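Local coordinates for protein uricase (Arthrobacter globiformis, PDB 2YZC) that catalyses the oxidation of uric acid by molecular oxygen to 5-hydroxyisourate, the precursor of allantoin, at residues T34-L42 with W115-F125; T85-F96 with G106-F114. One frame throughout, in Å; residues are numbered along the deposited sequence.

Contact 1 of 2, residues T34-L42 with W115-F125; sequences TARHEIQDL and WDRINDHDHAF
Where the antiparallel strands 38-50 and 103-117 splay apart at one end of their pairing, mainly side chains join R36-D41 to W115-F125, whose strands are linked by a type I' turn from I118 to H121; one weak backbone bond runs from H37 N to D122 O. The guanidinium groups of R36 and R117 stack, planes 14° apart and centres 3.7 Å from each other. Acidic partners sit round their edges. R36 NH2 forms a salt bridge to D120 OD1 at 2.9 Å, and R36 NH1 reaches both D120 O and D122 OD2. On the other arginine, R117 NH2 meets E38 OE2 at 2.6 Å and also donates to H37 O. With CG anti to the backbone N, R36 bends at chi2 (70°), which lays its end over R117. Farther along the strands, I39 CG1 lies over the face of F125 and I39 CG2 over that of W115. In the indole plane, W115 NE1 donates a hydrogen bond to the anti lone pair of D41 OD2 at 2.9 Å; R26 holds the other oxygen. H37 ND1 bonds to S158 OG of the second subunit. Three carboxylates at their edges probably offset much of the stacked arginines' repulsion, and both likely stay charged.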
# COMPACT_ATOMS: atom_id res chain seq x y z
N THR A 34 28.93 21.51 -12.01
CA THR A 34 28.79 22.03 -13.36
C THR A 34 27.31 22.12 -13.67
O THR A 34 26.48 21.74 -12.84
CB THR A 34 29.45 21.09 -14.40
OG1 THR A 34 28.82 19.81 -14.35
CG2 THR A 34 30.94 20.94 -14.10
N ALA A 35 26.97 22.62 -14.85
CA ALA A 35 25.58 22.75 -15.26
C ALA A 35 24.92 21.38 -15.43
O ALA A 35 23.70 21.27 -15.47
CB ALA A 35 25.50 23.54 -16.56
N ARG A 36 25.75 20.34 -15.54
CA ARG A 36 25.27 18.97 -15.72
C ARG A 36 25.04 18.35 -14.33
O ARG A 36 25.93 17.73 -13.77
CB ARG A 36 26.34 18.17 -16.47
CG ARG A 36 25.94 16.77 -16.91
CD ARG A 36 24.91 16.81 -18.04
NE ARG A 36 24.82 15.52 -18.72
CZ ARG A 36 23.90 15.22 -19.63
NH1 ARG A 36 22.99 16.11 -19.99
NH2 ARG A 36 23.90 14.01 -20.19
N HIS A 37 23.83 18.53 -13.80
CA HIS A 37 23.49 18.00 -12.47
C HIS A 37 23.35 16.48 -12.41
O HIS A 37 22.98 15.83 -13.38
CB HIS A 37 22.19 18.63 -11.96
CG HIS A 37 22.27 20.11 -11.72
ND1 HIS A 37 21.27 20.81 -11.09
CD2 HIS A 37 23.23 21.02 -12.04
CE1 HIS A 37 21.60 22.09 -11.03
NE2 HIS A 37 22.78 22.24 -11.60
N GLU A 38 23.65 15.93 -11.24
CA GLU A 38 23.53 14.50 -10.98
C GLU A 38 22.62 14.36 -9.75
O GLU A 38 22.62 15.23 -8.87
CB GLU A 38 24.89 13.87 -10.67
CG GLU A 38 25.93 13.97 -11.78
CD GLU A 38 25.45 13.38 -13.09
OE1 GLU A 38 24.82 12.30 -13.08
OE2 GLU A 38 25.72 13.99 -14.15
N ILE A 39 21.86 13.27 -9.71
CA ILE A 39 20.94 13.01 -8.60
C ILE A 39 21.19 11.66 -7.93
O ILE A 39 21.32 10.64 -8.60
CB ILE A 39 19.47 13.01 -9.09
CG1 ILE A 39 19.11 14.36 -9.70
CG2 ILE A 39 18.53 12.67 -7.93
CD1 ILE A 39 19.17 15.51 -8.73
N GLN A 40 21.26 11.67 -6.60
CA GLN A 40 21.41 10.44 -5.83
C GLN A 40 20.23 10.49 -4.87
O GLN A 40 20.04 11.47 -4.15
CB GLN A 40 22.76 10.41 -5.10
CG GLN A 40 23.93 10.11 -6.04
CD GLN A 40 25.28 10.24 -5.36
OE1 GLN A 40 25.98 9.26 -5.15
NE2 GLN A 40 25.64 11.47 -5.02
N ASP A 41 19.41 9.44 -4.87
CA ASP A 41 18.19 9.39 -4.07
C ASP A 41 18.21 8.15 -3.18
O ASP A 41 18.18 7.03 -3.69
CB ASP A 41 17.00 9.35 -5.04
CG ASP A 41 15.67 9.66 -4.37
OD1 ASP A 41 15.59 9.67 -3.12
OD2 ASP A 41 14.68 9.87 -5.11
N LEU A 42 18.25 8.35 -1.86
CA LEU A 42 18.31 7.24 -0.90
C LEU A 42 17.29 7.28 0.24
O LEU A 42 16.79 8.34 0.61
CB LEU A 42 19.70 7.18 -0.25
CG LEU A 42 20.96 7.05 -1.10
CD1 LEU A 42 22.20 7.14 -0.19
CD2 LEU A 42 20.95 5.73 -1.84
N TRP A 115 16.99 7.37 -11.31
CA TRP A 115 16.42 8.46 -12.09
C TRP A 115 17.08 8.50 -13.47
O TRP A 115 18.26 8.19 -13.62
CB TRP A 115 16.67 9.81 -11.41
CG TRP A 115 15.91 10.02 -10.13
CD1 TRP A 115 16.25 9.60 -8.88
CD2 TRP A 115 14.66 10.72 -9.99
NE1 TRP A 115 15.31 9.99 -7.97
CE2 TRP A 115 14.32 10.68 -8.62
CE3 TRP A 115 13.81 11.37 -10.88
CZ2 TRP A 115 13.15 11.27 -8.12
CZ3 TRP A 115 12.64 11.96 -10.39
CH2 TRP A 115 12.33 11.90 -9.02
N ASP A 116 16.29 8.87 -14.47
CA ASP A 116 16.79 9.00 -15.84
C ASP A 116 16.59 10.46 -16.23
O ASP A 116 15.66 11.10 -15.77
CB ASP A 116 16.00 8.12 -16.80
CG ASP A 116 16.10 6.65 -16.47
OD1 ASP A 116 17.23 6.17 -16.22
OD2 ASP A 116 15.06 5.96 -16.46
N ARG A 117 17.47 10.98 -17.08
CA ARG A 117 17.33 12.36 -17.54
C ARG A 117 16.18 12.41 -18.53
O ARG A 117 15.90 11.42 -19.22
CB ARG A 117 18.60 12.84 -18.24
CG ARG A 117 19.81 12.99 -17.35
CD ARG A 117 21.03 13.48 -18.14
NE ARG A 117 22.22 13.46 -17.29
CZ ARG A 117 22.48 14.37 -16.36
NH1 ARG A 117 21.65 15.38 -16.14
NH2 ARG A 117 23.57 14.25 -15.61
N ILE A 118 15.50 13.54 -18.59
CA ILE A 118 14.40 13.72 -19.54
C ILE A 118 15.06 14.27 -20.81
O ILE A 118 15.58 15.38 -20.80
CB ILE A 118 13.36 14.73 -19.02
CG1 ILE A 118 12.67 14.18 -17.76
CG2 ILE A 118 12.34 15.03 -20.12
CD1 ILE A 118 11.67 15.13 -17.10
N ASN A 119 15.05 13.49 -21.88
CA ASN A 119 15.66 13.91 -23.14
C ASN A 119 17.07 14.45 -22.94
O ASN A 119 17.43 15.48 -23.51
CB ASN A 119 14.81 14.99 -23.82
CG ASN A 119 13.39 14.54 -24.07
OD1 ASN A 119 13.15 13.47 -24.64
ND2 ASN A 119 12.43 15.36 -23.65
N ASP A 120 17.86 13.76 -22.11
CA ASP A 120 19.24 14.14 -21.84
C ASP A 120 19.40 15.54 -21.22
O ASP A 120 20.47 16.14 -21.31
CB ASP A 120 20.06 14.04 -23.13
CG ASP A 120 21.55 13.91 -22.86
OD1 ASP A 120 21.93 13.05 -22.04
OD2 ASP A 120 22.33 14.66 -23.48
N HIS A 121 18.33 16.05 -20.61
CA HIS A 121 18.35 17.37 -19.98
C HIS A 121 19.40 17.46 -18.87
O HIS A 121 19.67 16.48 -18.19
CB HIS A 121 16.95 17.68 -19.42
CG HIS A 121 16.73 19.13 -19.13
ND1 HIS A 121 17.31 19.78 -18.06
CD2 HIS A 121 15.99 20.07 -19.78
CE1 HIS A 121 16.94 21.05 -18.06
NE2 HIS A 121 16.15 21.25 -19.10
N ASP A 122 19.98 18.65 -18.70
CA ASP A 122 21.00 18.86 -17.68
C ASP A 122 20.49 18.79 -16.24
O ASP A 122 21.25 18.43 -15.34
CB ASP A 122 21.69 20.22 -17.89
CG ASP A 122 22.68 20.21 -19.04
OD1 ASP A 122 23.12 21.30 -19.45
OD2 ASP A 122 23.02 19.11 -19.54
N HIS A 123 19.23 19.15 -16.02
CA HIS A 123 18.70 19.13 -14.65
C HIS A 123 17.22 18.78 -14.51
O HIS A 123 16.55 19.29 -13.61
CB HIS A 123 18.99 20.46 -13.95
CG HIS A 123 18.41 21.66 -14.64
ND1 HIS A 123 19.16 22.48 -15.45
CD2 HIS A 123 17.16 22.17 -14.64
CE1 HIS A 123 18.39 23.46 -15.91
NE2 HIS A 123 17.17 23.29 -15.43
N ALA A 124 16.71 17.94 -15.40
CA ALA A 124 15.31 17.50 -15.35
C ALA A 124 15.35 15.98 -15.49
O ALA A 124 15.92 15.46 -16.45
CB ALA A 124 14.51 18.12 -16.49
N PHE A 125 14.74 15.28 -14.54
CA PHE A 125 14.77 13.82 -14.54
C PHE A 125 13.41 13.17 -14.29
O PHE A 125 12.47 13.81 -13.84
CB PHE A 125 15.73 13.32 -13.46
CG PHE A 125 17.00 14.12 -13.35
CD1 PHE A 125 16.99 15.37 -12.72
CD2 PHE A 125 18.20 13.62 -13.83
CE1 PHE A 125 18.17 16.10 -12.58
CE2 PHE A 125 19.38 14.34 -13.70
CZ PHE A 125 19.37 15.59 -13.07
O HOH W 1 21.74 23.14 -15.33

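Contact 2 of 2, residues T85-F96 with G106-F114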
# COMPACT_ATOMS: atom_id res chain seq x y z
N THR A 85 26.41 4.15 -2.73
CA THR A 85 25.58 3.99 -1.55
C THR A 85 26.33 3.19 -0.48
O THR A 85 26.31 3.54 0.70
CB THR A 85 24.27 3.26 -1.91
OG1 THR A 85 23.54 4.06 -2.86
CG2 THR A 85 23.42 3.02 -0.68
N GLU A 86 27.02 2.13 -0.90
CA GLU A 86 27.76 1.32 0.05
C GLU A 86 28.86 2.13 0.75
O GLU A 86 29.07 1.99 1.96
CB GLU A 86 28.37 0.10 -0.64
CG GLU A 86 27.33 -0.92 -1.07
CD GLU A 86 26.86 -0.73 -2.51
OE1 GLU A 86 26.79 0.42 -2.99
OE2 GLU A 86 26.55 -1.76 -3.16
N GLU A 87 29.55 2.98 0.01
CA GLU A 87 30.60 3.79 0.61
C GLU A 87 30.03 4.83 1.57
O GLU A 87 30.67 5.22 2.54
CB GLU A 87 31.44 4.44 -0.49
CG GLU A 87 32.26 3.41 -1.25
CD GLU A 87 32.85 3.95 -2.53
OE1 GLU A 87 33.77 4.80 -2.46
OE2 GLU A 87 32.39 3.53 -3.61
N PHE A 88 28.81 5.28 1.29
CA PHE A 88 28.16 6.25 2.17
C PHE A 88 27.87 5.55 3.49
O PHE A 88 28.12 6.10 4.57
CB PHE A 88 26.86 6.75 1.54
CG PHE A 88 26.16 7.82 2.35
CD1 PHE A 88 26.81 9.01 2.67
CD2 PHE A 88 24.85 7.64 2.78
CE1 PHE A 88 26.16 10.01 3.40
CE2 PHE A 88 24.19 8.63 3.51
CZ PHE A 88 24.85 9.82 3.82
N LEU A 89 27.34 4.33 3.41
CA LEU A 89 27.01 3.59 4.62
C LEU A 89 28.27 3.27 5.43
O LEU A 89 28.25 3.31 6.66
CB LEU A 89 26.28 2.29 4.26
CG LEU A 89 24.91 2.42 3.57
CD1 LEU A 89 24.36 1.03 3.28
CD2 LEU A 89 23.95 3.20 4.45
N LEU A 90 29.36 2.96 4.73
CA LEU A 90 30.62 2.64 5.40
C LEU A 90 31.11 3.83 6.22
O LEU A 90 31.62 3.67 7.34
CB LEU A 90 31.68 2.22 4.37
CG LEU A 90 31.53 0.80 3.82
CD1 LEU A 90 32.39 0.61 2.58
CD2 LEU A 90 31.93 -0.20 4.90
N ARG A 91 30.95 5.03 5.68
CA ARG A 91 31.38 6.21 6.41
C ARG A 91 30.55 6.37 7.68
O ARG A 91 31.10 6.62 8.76
CB ARG A 91 31.24 7.46 5.54
CG ARG A 91 31.79 8.70 6.24
CD ARG A 91 31.60 9.97 5.44
NE ARG A 91 32.09 11.11 6.22
CZ ARG A 91 31.92 12.38 5.89
NH1 ARG A 91 31.28 12.70 4.78
NH2 ARG A 91 32.41 13.34 6.67
N LEU A 92 29.24 6.21 7.55
CA LEU A 92 28.34 6.33 8.70
C LEU A 92 28.66 5.29 9.77
O LEU A 92 28.79 5.62 10.95
CB LEU A 92 26.88 6.16 8.25
CG LEU A 92 26.25 7.35 7.53
CD1 LEU A 92 24.95 6.94 6.84
CD2 LEU A 92 26.00 8.47 8.54
N GLY A 93 28.78 4.04 9.35
CA GLY A 93 29.07 2.97 10.29
C GLY A 93 30.36 3.18 11.07
O GLY A 93 30.39 3.01 12.28
N LYS A 94 31.43 3.54 10.37
CA LYS A 94 32.71 3.77 11.02
C LYS A 94 32.61 4.94 11.99
O LYS A 94 33.20 4.90 13.07
CB LYS A 94 33.80 4.04 9.99
CG LYS A 94 34.07 2.88 9.05
CD LYS A 94 35.13 3.27 8.02
CE LYS A 94 35.30 2.20 6.96
NZ LYS A 94 36.25 2.63 5.89
N HIS A 95 31.87 5.97 11.61
CA HIS A 95 31.70 7.15 12.44
C HIS A 95 31.12 6.82 13.81
O HIS A 95 31.68 7.19 14.84
CB HIS A 95 30.77 8.16 11.77
CG HIS A 95 30.28 9.23 12.70
ND1 HIS A 95 31.11 10.22 13.19
CD2 HIS A 95 29.07 9.43 13.26
CE1 HIS A 95 30.42 10.98 14.03
NE2 HIS A 95 29.18 10.53 14.08
N PHE A 96 29.98 6.13 13.82
CA PHE A 96 29.33 5.79 15.08
C PHE A 96 30.10 4.79 15.92
O PHE A 96 30.21 4.95 17.14
CB PHE A 96 27.91 5.27 14.83
CG PHE A 96 26.97 6.32 14.33
CD1 PHE A 96 26.62 7.40 15.15
CD2 PHE A 96 26.47 6.27 13.04
CE1 PHE A 96 25.79 8.42 14.67
CE2 PHE A 96 25.64 7.29 12.55
CZ PHE A 96 25.30 8.35 13.37
N GLY A 106 26.74 -2.04 14.59
CA GLY A 106 25.45 -1.53 14.17
C GLY A 106 25.04 -2.07 12.82
O GLY A 106 25.68 -2.96 12.27
N ARG A 107 23.95 -1.52 12.30
CA ARG A 107 23.43 -1.94 11.01
C ARG A 107 22.95 -0.69 10.27
O ARG A 107 22.10 0.05 10.77
CB ARG A 107 22.26 -2.91 11.21
CG ARG A 107 21.67 -3.48 9.92
CD ARG A 107 20.42 -4.30 10.22
NE ARG A 107 19.80 -4.84 9.01
CZ ARG A 107 20.16 -5.96 8.40
NH1 ARG A 107 21.15 -6.71 8.88
NH2 ARG A 107 19.52 -6.35 7.30
N TRP A 108 23.53 -0.44 9.11
CA TRP A 108 23.16 0.72 8.31
C TRP A 108 22.68 0.18 6.98
O TRP A 108 23.35 -0.64 6.34
CB TRP A 108 24.36 1.65 8.15
CG TRP A 108 24.78 2.23 9.46
CD1 TRP A 108 24.31 3.39 10.04
CD2 TRP A 108 25.65 1.63 10.42
NE1 TRP A 108 24.84 3.53 11.31
CE2 TRP A 108 25.66 2.47 11.56
CE3 TRP A 108 26.43 0.46 10.43
CZ2 TRP A 108 26.42 2.17 12.70
CZ3 TRP A 108 27.18 0.17 11.57
CH2 TRP A 108 27.17 1.02 12.69
N ALA A 109 21.51 0.64 6.55
CA ALA A 109 20.94 0.16 5.31
C ALA A 109 20.36 1.28 4.47
O ALA A 109 20.08 2.38 4.96
CB ALA A 109 19.86 -0.88 5.60
N ALA A 110 20.18 1.00 3.19
CA ALA A 110 19.64 2.00 2.29
C ALA A 110 19.03 1.40 1.05
O ALA A 110 19.43 0.33 0.59
CB ALA A 110 20.72 3.00 1.89
N GLN A 111 18.02 2.09 0.55
CA GLN A 111 17.37 1.73 -0.69
C GLN A 111 17.84 2.86 -1.59
O GLN A 111 17.96 4.01 -1.14
CB GLN A 111 15.85 1.77 -0.54
CG GLN A 111 15.28 0.56 0.18
CD GLN A 111 13.79 0.69 0.43
OE1 GLN A 111 13.06 -0.30 0.46
NE2 GLN A 111 13.34 1.91 0.64
N GLN A 112 18.16 2.54 -2.84
CA GLN A 112 18.61 3.54 -3.80
C GLN A 112 17.59 3.56 -4.91
O GLN A 112 17.24 2.51 -5.46
CB GLN A 112 19.98 3.18 -4.37
CG GLN A 112 20.54 4.24 -5.33
CD GLN A 112 21.89 3.85 -5.91
OE1 GLN A 112 22.70 3.23 -5.24
NE2 GLN A 112 22.13 4.23 -7.16
N PHE A 113 17.10 4.76 -5.23
CA PHE A 113 16.10 4.94 -6.27
C PHE A 113 16.75 5.53 -7.51
O PHE A 113 17.53 6.49 -7.42
CB PHE A 113 14.98 5.84 -5.77
CG PHE A 113 14.40 5.40 -4.45
CD1 PHE A 113 14.57 6.17 -3.31
CD2 PHE A 113 13.72 4.19 -4.36
CE1 PHE A 113 14.07 5.73 -2.07
CE2 PHE A 113 13.22 3.74 -3.13
CZ PHE A 113 13.40 4.51 -1.99
N PHE A 114 16.44 4.96 -8.67
CA PHE A 114 17.04 5.42 -9.91
C PHE A 114 16.25 6.48 -10.65
O PHE A 114 15.01 6.50 -10.63
CB PHE A 114 17.27 4.22 -10.84
CG PHE A 114 18.21 3.19 -10.27
CD1 PHE A 114 17.72 1.98 -9.79
CD2 PHE A 114 19.57 3.46 -10.17
CE1 PHE A 114 18.59 1.04 -9.22
CE2 PHE A 114 20.44 2.53 -9.60
CZ PHE A 114 19.95 1.31 -9.13
O HOH W 2 25.50 3.53 -5.45
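Helix 85-99 packs along strand 103-117 on one face of the antiparallel sheet of the uricase fold, and W108 is the side chain over which it passes. The short axes run nearly antiparallel, at 154° and 8.5 Å apart. With CG anti to the carbonyl carbon and its ring turned crosswise (chi2 -88°), W108 offers the helix a flat face. G93 takes that face: its CA stands 3.4 Å from the centroid of the six-membered ring and almost exactly on the ring normal, a CH-pi contact made by backbone alone. Having no side chain, G93 lets the helix backbone come down directly onto the indole.

One turn before G93, L89 reaches the strand with both branches. Its CD2 methyl packs against W108 CB at 4.0 Å and also against A110 CB, whereas CD1 lies near W108 O. L89 and W108 run alongside each other in opposing senses, which brings CD2 to the CB of the tryptophan. On the other side of G93 in sequence, F96 meets the indole rim to rim: the rings are nearly parallel, but neither covers the other, and F96 CD2 comes within 3.6 Å of W108 NE1. F96 also touches L48 of strand 38-50 and T73 of helix 67-78, and its side chain is about 8 Å from that of the active-site residue K22.

At the start of the helix the contact becomes polar. T85 divides its branches, CG2 touching A110 CB while OG1 faces Q112. The glutamine reaches it through an extended chain, its CG anti to the backbone N (chi1 -177°), and T85 OG1 donates to Q112 OE1 at 2.7 Å from above the carbonyl plane.

Strand 103-117 serves both contacts, and the change in chemistry along it illustrates how a long strand adapts to its surroundings. Contact 2 is buried: there the strand meets a helix mainly through apolar side chains and an aromatic face, with a single direct hydrogen bond between side chains. Contact 1, partly buried toward the end of the same strand, is dominated by charged groups, with a smaller apolar patch, and also lies against a second subunit, where the sheet continues through A124 and F125. Although their centres are 23 Å apart, the two meet at L42, whose CD2 packs on T85 and Q112, and D41 O is probably hydrogen-bonded to F113 N.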